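Local structure of glutathione transferase (Leptospira interrogans serovar Lai, 3UBK) at residues A[44-56]-A[60-74]. The protein probably conjugates glutathione to other compounds as a glutathione transferase, and has a glutathione-binding site. Sequence-based numbering, arbitrary orientation.
Sequences KISPMGKIPVLEM and FIFESGAILEFLDTI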
ATOM      1  N   LYS A  44      12.567  17.153  -2.348  1.00 57.94           N
ATOM      2  CA  LYS A  44      13.037  16.886  -3.700  1.00 60.65           C
ATOM      3  C   LYS A  44      13.350  15.401  -3.919  1.00 58.03           C
ATOM      4  O   LYS A  44      13.261  14.910  -5.047  1.00 56.03           O
ATOM      5  CB  LYS A  44      14.258  17.752  -4.033  1.00 63.70           C
ATOM      6  CG  LYS A  44      13.923  19.215  -4.308  1.00 70.17           C
ATOM      7  CD  LYS A  44      15.070  19.929  -5.015  1.00 81.23           C
ATOM      8  CE  LYS A  44      14.576  21.152  -5.777  1.00 84.21           C
ATOM      9  NZ  LYS A  44      13.759  22.054  -4.916  1.00 80.21           N
ATOM     10  N   ILE A  45      13.712  14.693  -2.849  1.00 55.18           N
ATOM     11  CA  ILE A  45      14.013  13.260  -2.948  1.00 53.54           C
ATOM     12  C   ILE A  45      12.922  12.405  -2.308  1.00 53.12           C
ATOM     13  O   ILE A  45      12.798  11.212  -2.608  1.00 53.24           O
ATOM     14  CB  ILE A  45      15.387  12.902  -2.327  1.00 52.76           C
ATOM     15  CG1 ILE A  45      15.336  12.987  -0.801  1.00 55.93           C
ATOM     16  CG2 ILE A  45      16.476  13.801  -2.899  1.00 58.62           C
ATOM     17  CD1 ILE A  45      16.595  12.495  -0.104  1.00 56.16           C
ATOM     18  N   SER A  46      12.126  13.033  -1.447  1.00 48.40           N
ATOM     19  CA  SER A  46      11.053  12.363  -0.725  1.00 43.91           C
ATOM     20  C   SER A  46       9.861  13.301  -0.594  1.00 48.30           C
ATOM     21  O   SER A  46       9.672  13.941   0.445  1.00 44.07           O
ATOM     22  CB  SER A  46      11.521  11.929   0.657  1.00 39.18           C
ATOM     23  OG  SER A  46      10.596  11.032   1.227  1.00 41.01           O
ATOM     24  N   PRO A  47       9.049  13.371  -1.656  1.00 50.64           N
ATOM     25  CA  PRO A  47       7.921  14.287  -1.841  1.00 51.09           C
ATOM     26  C   PRO A  47       7.013  14.487  -0.621  1.00 53.25           C
ATOM     27  O   PRO A  47       6.543  15.602  -0.401  1.00 50.71           O
ATOM     28  CB  PRO A  47       7.149  13.643  -2.996  1.00 52.43           C
ATOM     29  CG  PRO A  47       8.229  13.024  -3.826  1.00 54.22           C
ATOM     30  CD  PRO A  47       9.237  12.490  -2.823  1.00 47.70           C
ATOM     31  N   MET A  48       6.759  13.429   0.152  1.00 52.48           N
ATOM     32  CA  MET A  48       5.893  13.526   1.338  1.00 51.79           C
ATOM     33  C   MET A  48       6.668  13.814   2.618  1.00 51.46           C
ATOM     34  O   MET A  48       6.075  13.949   3.693  1.00 51.14           O
ATOM     35  CB  MET A  48       5.084  12.231   1.539  1.00 54.28           C
ATOM     36  CG  MET A  48       4.003  11.980   0.493  1.00 57.59           C
ATOM     37  SD  MET A  48       2.750  13.286   0.492  1.00 60.46           S
ATOM     38  CE  MET A  48       2.146  13.158   2.178  1.00 47.12           C
ATOM     39  N   GLY A  49       7.993  13.878   2.513  1.00 46.18           N
ATOM     40  CA  GLY A  49       8.836  14.091   3.690  1.00 46.72           C
ATOM     41  C   GLY A  49       8.952  12.859   4.578  1.00 49.61           C
ATOM     42  O   GLY A  49       9.221  12.968   5.775  1.00 53.43           O
ATOM     43  N   LYS A  50       8.760  11.679   3.989  1.00 47.67           N
ATOM     44  CA  LYS A  50       8.785  10.430   4.753  1.00 43.55           C
ATOM     45  C   LYS A  50      10.129   9.722   4.667  1.00 39.55           C
ATOM     46  O   LYS A  50      10.946  10.004   3.789  1.00 39.83           O
ATOM     47  CB  LYS A  50       7.703   9.472   4.254  1.00 45.13           C
ATOM     48  CG  LYS A  50       6.308  10.075   4.148  1.00 55.59           C
ATOM     49  CD  LYS A  50       5.601  10.057   5.481  1.00 61.17           C
ATOM     50  CE  LYS A  50       4.110  10.299   5.311  1.00 64.90           C
ATOM     51  NZ  LYS A  50       3.378   9.872   6.525  1.00 65.74           N
ATOM     52  N   ILE A  51      10.340   8.792   5.591  1.00 40.34           N
ATOM     53  CA  ILE A  51      11.433   7.840   5.504  1.00 40.70           C
ATOM     54  C   ILE A  51      10.785   6.462   5.497  1.00 37.16           C
ATOM     55  O   ILE A  51       9.687   6.302   6.023  1.00 43.56           O
ATOM     56  CB  ILE A  51      12.401   7.982   6.695  1.00 40.33           C
ATOM     57  CG1 ILE A  51      11.627   8.029   8.026  1.00 39.27           C
ATOM     58  CG2 ILE A  51      13.253   9.234   6.503  1.00 36.05           C
ATOM     59  CD1 ILE A  51      12.506   7.842   9.293  1.00 42.47           C
ATOM     60  N   PRO A  52      11.450   5.460   4.910  1.00 34.31           N
ATOM     61  CA  PRO A  52      12.779   5.467   4.298  1.00 34.91           C
ATOM     62  C   PRO A  52      12.810   5.993   2.867  1.00 35.88           C
ATOM     63  O   PRO A  52      11.791   6.000   2.162  1.00 33.92           O
ATOM     64  CB  PRO A  52      13.142   3.970   4.265  1.00 33.88           C
ATOM     65  CG  PRO A  52      11.828   3.315   4.048  1.00 32.69           C
ATOM     66  CD  PRO A  52      10.885   4.099   4.943  1.00 33.41           C
ATOM     67  N   VAL A  53      13.996   6.423   2.451  1.00 31.60           N
ATOM     68  CA  VAL A  53      14.279   6.677   1.051  1.00 33.87           C
ATOM     69  C   VAL A  53      15.477   5.816   0.688  1.00 37.31           C
ATOM     70  O   VAL A  53      16.464   5.785   1.428  1.00 36.82           O
ATOM     71  CB  VAL A  53      14.650   8.147   0.788  1.00 35.99           C
ATOM     72  CG1 VAL A  53      14.793   8.405  -0.701  1.00 34.52           C
ATOM     73  CG2 VAL A  53      13.611   9.089   1.390  1.00 42.87           C
ATOM     74  N   LEU A  54      15.391   5.106  -0.437  1.00 28.75           N
ATOM     75  CA  LEU A  54      16.532   4.357  -0.949  1.00 33.38           C
ATOM     76  C   LEU A  54      17.254   5.184  -1.999  1.00 37.47           C
ATOM     77  O   LEU A  54      16.630   5.747  -2.915  1.00 39.52           O
ATOM     78  CB  LEU A  54      16.091   3.032  -1.571  1.00 32.78           C
ATOM     79  CG  LEU A  54      17.208   2.096  -2.058  1.00 40.47           C
ATOM     80  CD1 LEU A  54      17.670   1.207  -0.916  1.00 42.72           C
ATOM     81  CD2 LEU A  54      16.711   1.246  -3.217  1.00 34.35           C
ATOM     82  N   GLU A  55      18.570   5.273  -1.868  1.00 34.71           N
ATOM     83  CA  GLU A  55      19.371   5.958  -2.879  1.00 33.38           C
ATOM     84  C   GLU A  55      20.316   4.968  -3.554  1.00 37.83           C
ATOM     85  O   GLU A  55      21.039   4.229  -2.882  1.00 34.26           O
ATOM     86  CB  GLU A  55      20.170   7.104  -2.249  1.00 38.15           C
ATOM     87  CG  GLU A  55      21.124   7.798  -3.209  1.00 39.26           C
ATOM     88  CD  GLU A  55      21.958   8.888  -2.531  1.00 43.50           C
ATOM     89  OE1 GLU A  55      21.779   9.103  -1.320  1.00 38.06           O
ATOM     90  OE2 GLU A  55      22.796   9.514  -3.208  1.00 50.19           O
ATOM     91  N   MET A  56      20.262   4.925  -4.879  1.00 39.82           N
ATOM     92  CA  MET A  56      21.245   4.207  -5.700  1.00 48.89           C
ATOM     93  C   MET A  56      21.533   5.045  -6.935  1.00 56.46           C
ATOM     94  O   MET A  56      20.630   5.680  -7.477  1.00 60.31           O
ATOM     95  CB  MET A  56      20.694   2.872  -6.183  1.00 46.52           C
ATOM     96  CG  MET A  56      20.674   1.763  -5.181  1.00 49.92           C
ATOM     97  SD  MET A  56      20.253   0.208  -5.995  1.00 59.40           S
ATOM     98  CE  MET A  56      21.587   0.027  -7.170  1.00 45.23           C
ATOM     99  N   PHE A  60      16.528   8.103  -6.460  1.00 36.59           N
ATOM    100  CA  PHE A  60      15.876   7.929  -5.178  1.00 35.63           C
ATOM    101  C   PHE A  60      14.528   7.249  -5.292  1.00 35.16           C
ATOM    102  O   PHE A  60      13.728   7.604  -6.149  1.00 38.83           O
ATOM    103  CB  PHE A  60      15.699   9.295  -4.494  1.00 37.53           C
ATOM    104  CG  PHE A  60      16.993  10.016  -4.252  1.00 38.25           C
ATOM    105  CD1 PHE A  60      17.543  10.827  -5.238  1.00 45.51           C
ATOM    106  CD2 PHE A  60      17.683   9.850  -3.060  1.00 39.00           C
ATOM    107  CE1 PHE A  60      18.749  11.486  -5.024  1.00 56.71           C
ATOM    108  CE2 PHE A  60      18.890  10.510  -2.839  1.00 44.59           C
ATOM    109  CZ  PHE A  60      19.423  11.323  -3.825  1.00 48.74           C
ATOM    110  N   ILE A  61      14.265   6.293  -4.403  1.00 32.84           N
ATOM    111  CA  ILE A  61      12.943   5.677  -4.298  1.00 35.05           C
ATOM    112  C   ILE A  61      12.427   5.890  -2.874  1.00 39.03           C
ATOM    113  O   ILE A  61      13.153   5.622  -1.909  1.00 38.27           O
ATOM    114  CB  ILE A  61      13.003   4.167  -4.610  1.00 36.70           C
ATOM    115  CG1 ILE A  61      13.555   3.927  -6.014  1.00 32.10           C
ATOM    116  CG2 ILE A  61      11.616   3.534  -4.447  1.00 29.95           C
ATOM    117  CD1 ILE A  61      13.865   2.454  -6.300  1.00 34.46           C
ATOM    118  N   PHE A  62      11.192   6.372  -2.727  1.00 31.29           N
ATOM    119  CA  PHE A  62      10.759   6.933  -1.428  1.00 39.06           C
ATOM    120  C   PHE A  62       9.501   6.343  -0.795  1.00 42.28           C
ATOM    121  O   PHE A  62       8.849   6.999   0.032  1.00 48.57           O
ATOM    122  CB  PHE A  62      10.567   8.437  -1.534  1.00 43.17           C
ATOM    123  CG  PHE A  62       9.571   8.831  -2.579  1.00 41.80           C
ATOM    124  CD1 PHE A  62       8.211   8.706  -2.336  1.00 40.25           C
ATOM    125  CD2 PHE A  62       9.995   9.299  -3.813  1.00 35.62           C
ATOM    126  CE1 PHE A  62       7.279   9.064  -3.308  1.00 42.78           C
ATOM    127  CE2 PHE A  62       9.069   9.651  -4.795  1.00 47.87           C
ATOM    128  CZ  PHE A  62       7.707   9.526  -4.536  1.00 44.49           C
ATOM    129  N   GLU A  63       9.148   5.124  -1.162  1.00 37.51           N
ATOM    130  CA  GLU A  63       8.057   4.414  -0.493  0.50 37.42           C
ATOM    131  C   GLU A  63       8.525   2.988  -0.235  1.00 35.72           C
ATOM    132  O   GLU A  63       9.041   2.334  -1.145  1.00 32.11           O
ATOM    133  CB  GLU A  63       6.793   4.435  -1.361  0.50 38.26           C
ATOM    134  CG  GLU A  63       5.527   3.992  -0.639  0.50 48.47           C
ATOM    135  CD  GLU A  63       5.327   2.489  -0.671  0.50 38.74           C
ATOM    136  OE1 GLU A  63       5.089   1.898   0.403  0.50 28.35           O
ATOM    137  OE2 GLU A  63       5.410   1.900  -1.770  0.50 39.27           O
ATOM    138  N   SER A  64       8.367   2.514   0.996  1.00 30.81           N
ATOM    139  CA  SER A  64       8.945   1.253   1.430  1.00 32.64           C
ATOM    140  C   SER A  64       8.521   0.053   0.589  1.00 33.01           C
ATOM    141  O   SER A  64       9.333  -0.827   0.298  1.00 32.87           O
ATOM    142  CB  SER A  64       8.643   0.997   2.916  1.00 30.02           C
ATOM    143  OG  SER A  64       7.281   0.688   3.101  1.00 35.82           O
ATOM    144  N   GLY A  65       7.247  -0.007   0.213  1.00 34.64           N
ATOM    145  CA  GLY A  65       6.798  -1.074  -0.695  1.00 33.18           C
ATOM    146  C   GLY A  65       7.494  -1.041  -2.052  1.00 29.06           C
ATOM    147  O   GLY A  65       8.004  -2.066  -2.533  1.00 28.78           O
ATOM    148  N   ALA A  66       7.524   0.127  -2.688  1.00 30.68           N
ATOM    149  CA  ALA A  66       8.237   0.265  -3.975  1.00 27.58           C
ATOM    150  C   ALA A  66       9.734  -0.030  -3.846  1.00 27.50           C
ATOM    151  O   ALA A  66      10.330  -0.611  -4.750  1.00 28.18           O
ATOM    152  CB  ALA A  66       8.047   1.663  -4.560  1.00 30.72           C
ATOM    153  N   ILE A  67      10.349   0.412  -2.746  1.00 27.93           N
ATOM    154  CA  ILE A  67      11.759   0.071  -2.470  1.00 29.96           C
ATOM    155  C   ILE A  67      12.007  -1.449  -2.463  1.00 30.10           C
ATOM    156  O   ILE A  67      12.901  -1.946  -3.150  1.00 28.80           O
ATOM    157  CB  ILE A  67      12.246   0.676  -1.126  1.00 32.64           C
ATOM    158  CG1 ILE A  67      12.319   2.208  -1.205  1.00 30.42           C
ATOM    159  CG2 ILE A  67      13.610   0.093  -0.714  1.00 27.01           C
ATOM    160  CD1 ILE A  67      12.426   2.870   0.172  1.00 28.68           C
ATOM    161  N   LEU A  68      11.231  -2.192  -1.680  1.00 24.64           N
ATOM    162  CA  LEU A  68      11.454  -3.631  -1.589  1.00 30.66           C
ATOM    163  C   LEU A  68      11.107  -4.385  -2.884  1.00 26.64           C
ATOM    164  O   LEU A  68      11.754  -5.367  -3.212  1.00 31.09           O
ATOM    165  CB  LEU A  68      10.730  -4.239  -0.373  1.00 29.82           C
ATOM    166  CG  LEU A  68      11.486  -3.950   0.935  1.00 31.02           C
ATOM    167  CD1 LEU A  68      10.681  -4.450   2.118  1.00 30.20           C
ATOM    168  CD2 LEU A  68      12.890  -4.568   0.955  1.00 28.33           C
ATOM    169  N   GLU A  69      10.098  -3.920  -3.623  1.00 25.55           N
ATOM    170  CA  GLU A  69       9.777  -4.533  -4.919  1.00 27.26           C
ATOM    171  C   GLU A  69      10.926  -4.278  -5.893  1.00 25.74           C
ATOM    172  O   GLU A  69      11.295  -5.136  -6.695  1.00 27.89           O
ATOM    173  CB  GLU A  69       8.469  -3.950  -5.478  1.00 30.94           C
ATOM    174  CG  GLU A  69       7.244  -4.289  -4.623  1.00 28.94           C
ATOM    175  CD  GLU A  69       6.521  -5.554  -5.066  1.00 34.91           C
ATOM    176  OE1 GLU A  69       6.991  -6.251  -5.994  1.00 28.93           O
ATOM    177  OE2 GLU A  69       5.453  -5.843  -4.491  1.00 36.14           O
ATOM    178  N   PHE A  70      11.504  -3.088  -5.795  1.00 25.06           N
ATOM    179  CA  PHE A  70      12.635  -2.717  -6.650  1.00 26.30           C
ATOM    180  C   PHE A  70      13.882  -3.567  -6.339  1.00 29.40           C
ATOM    181  O   PHE A  70      14.492  -4.164  -7.243  1.00 29.64           O
ATOM    182  CB  PHE A  70      12.924  -1.223  -6.471  1.00 26.54           C
ATOM    183  CG  PHE A  70      14.220  -0.769  -7.087  1.00 30.12           C
ATOM    184  CD1 PHE A  70      14.273  -0.388  -8.426  1.00 29.80           C
ATOM    185  CD2 PHE A  70      15.384  -0.725  -6.324  1.00 25.60           C
ATOM    186  CE1 PHE A  70      15.484   0.041  -9.007  1.00 36.05           C
ATOM    187  CE2 PHE A  70      16.601  -0.287  -6.890  1.00 33.80           C
ATOM    188  CZ  PHE A  70      16.640   0.097  -8.241  1.00 32.66           C
ATOM    189  N   LEU A  71      14.254  -3.621  -5.063  1.00 26.34           N
ATOM    190  CA  LEU A  71      15.420  -4.390  -4.649  1.00 26.13           C
ATOM    191  C   LEU A  71      15.270  -5.860  -5.025  1.00 29.73           C
ATOM    192  O   LEU A  71      16.232  -6.490  -5.448  1.00 29.83           O
ATOM    193  CB  LEU A  71      15.672  -4.264  -3.138  1.00 26.25           C
ATOM    194  CG  LEU A  71      16.198  -2.904  -2.698  1.00 32.25           C
ATOM    195  CD1 LEU A  71      16.276  -2.844  -1.177  1.00 34.91           C
ATOM    196  CD2 LEU A  71      17.566  -2.637  -3.343  1.00 28.18           C
ATOM    197  N   ASP A  72      14.063  -6.402  -4.888  1.00 26.96           N
ATOM    198  CA  ASP A  72      13.831  -7.796  -5.240  1.00 28.38           C
ATOM    199  C   ASP A  72      13.942  -8.031  -6.749  1.00 32.78           C
ATOM    200  O   ASP A  72      14.313  -9.115  -7.168  1.00 30.24           O
ATOM    201  CB  ASP A  72      12.464  -8.290  -4.749  1.00 29.08           C
ATOM    202  CG  ASP A  72      12.405  -9.799  -4.622  1.00 31.36           C
ATOM    203  OD1 ASP A  72      13.307 -10.378  -3.971  1.00 31.17           O
ATOM    204  OD2 ASP A  72      11.448 -10.420  -5.152  1.00 30.18           O
ATOM    205  N   THR A  73      13.622  -7.014  -7.552  1.00 27.98           N
ATOM    206  CA  THR A  73      13.723  -7.125  -8.993  1.00 28.75           C
ATOM    207  C   THR A  73      15.193  -7.080  -9.428  1.00 33.56           C
ATOM    208  O   THR A  73      15.675  -7.962 -10.152  1.00 29.23           O
ATOM    209  CB  THR A  73      12.945  -5.991  -9.678  1.00 30.50           C
ATOM    210  OG1 THR A  73      11.552  -6.139  -9.389  1.00 31.10           O
ATOM    211  CG2 THR A  73      13.167  -6.014 -11.202  1.00 32.54           C
ATOM    212  N   ILE A  74      15.918  -6.061  -8.978  1.00 27.61           N
ATOM    213  CA  ILE A  74      17.311  -5.941  -9.395  1.00 33.05           C
ATOM    214  C   ILE A  74      18.286  -6.860  -8.659  1.00 31.35           C
ATOM    215  O   ILE A  74      19.324  -7.209  -9.207  1.00 30.15           O
ATOM    216  CB  ILE A  74      17.839  -4.485  -9.367  1.00 39.68           C
ATOM    217  CG1 ILE A  74      17.830  -3.918  -7.960  1.00 39.52           C
ATOM    218  CG2 ILE A  74      17.049  -3.589 -10.324  1.00 37.89           C
ATOM    219  CD1 ILE A  74      18.807  -2.749  -7.802  1.00 60.70           C
TER
HETATM  220  O   HOH W   1      12.570  10.767  -5.618  1.00 49.86           O
HETATM  221  O   HOH W   2       9.075   6.313   2.589  1.00 45.33           O
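Two phenylalanines of 60-74 lie against the loop that leads into strand 53-56, each with an aliphatic group over one ring face. Ile45 places CG2 over the centre of the Phe60 ring, 3.8 Å from its centroid, a CH-pi contact. Val53 CG1 reaches the same ring near its plane, while Glu55, extended beyond CG, runs beside it in the same direction with its carboxylate turned 38° from the ring; Glu55 OE1 is hydrogen-bonded to His7. Phe62 receives Pro47 in a similar way: the proline crosses it at about a right angle and sets CD 3.4 Å from the ring centroid. With CG between backbone N and carbonyl carbon (chi1 58°), the ring is turned to Pro47. Val139 of the second subunit packs on Phe62, and Glu94 OE2 of that subunit accepts a hydrogen bond from Phe62 N, which ties this corner to the dimer interface. The antiparallel hairpin of 53-56 and 59-61 is closed by the hydrogen-bonded pair Leu54–Ile61, Leu54 N to Ile61 O (2.7 Å) and Ile61 N to Leu54 O (2.8 Å). Just before it, Pro52 follows a cis peptide bond, the cis-proline of the thioredoxin-like glutathione transferase fold; one water bridges Pro52 O and Phe62 O. Lys50, Ile51 and Ser64 belong to the glutathione site, which is empty in this chain, and Ser64 OG is hydrogen-bonded to Lys17. On the side of helix 64-74 that faces the strand, Pro52 CG meets Ile67 CD1 at 3.9 Å. Leu54 extends its CG opposite the backbone N (chi1 -176°), which carries CD2 to Phe70 CD2, 3.9 Å away, and to Leu71 CD2. Ile61 CD1 and Ile74 CG1 lie over opposite faces of the Phe70 ring, both toward its rim. Met56 SD approaches that ring in its plane, 3.8 Å from Phe70 CE2, in an edge-on Met-aromatic contact, and also touches Ile74 CD1.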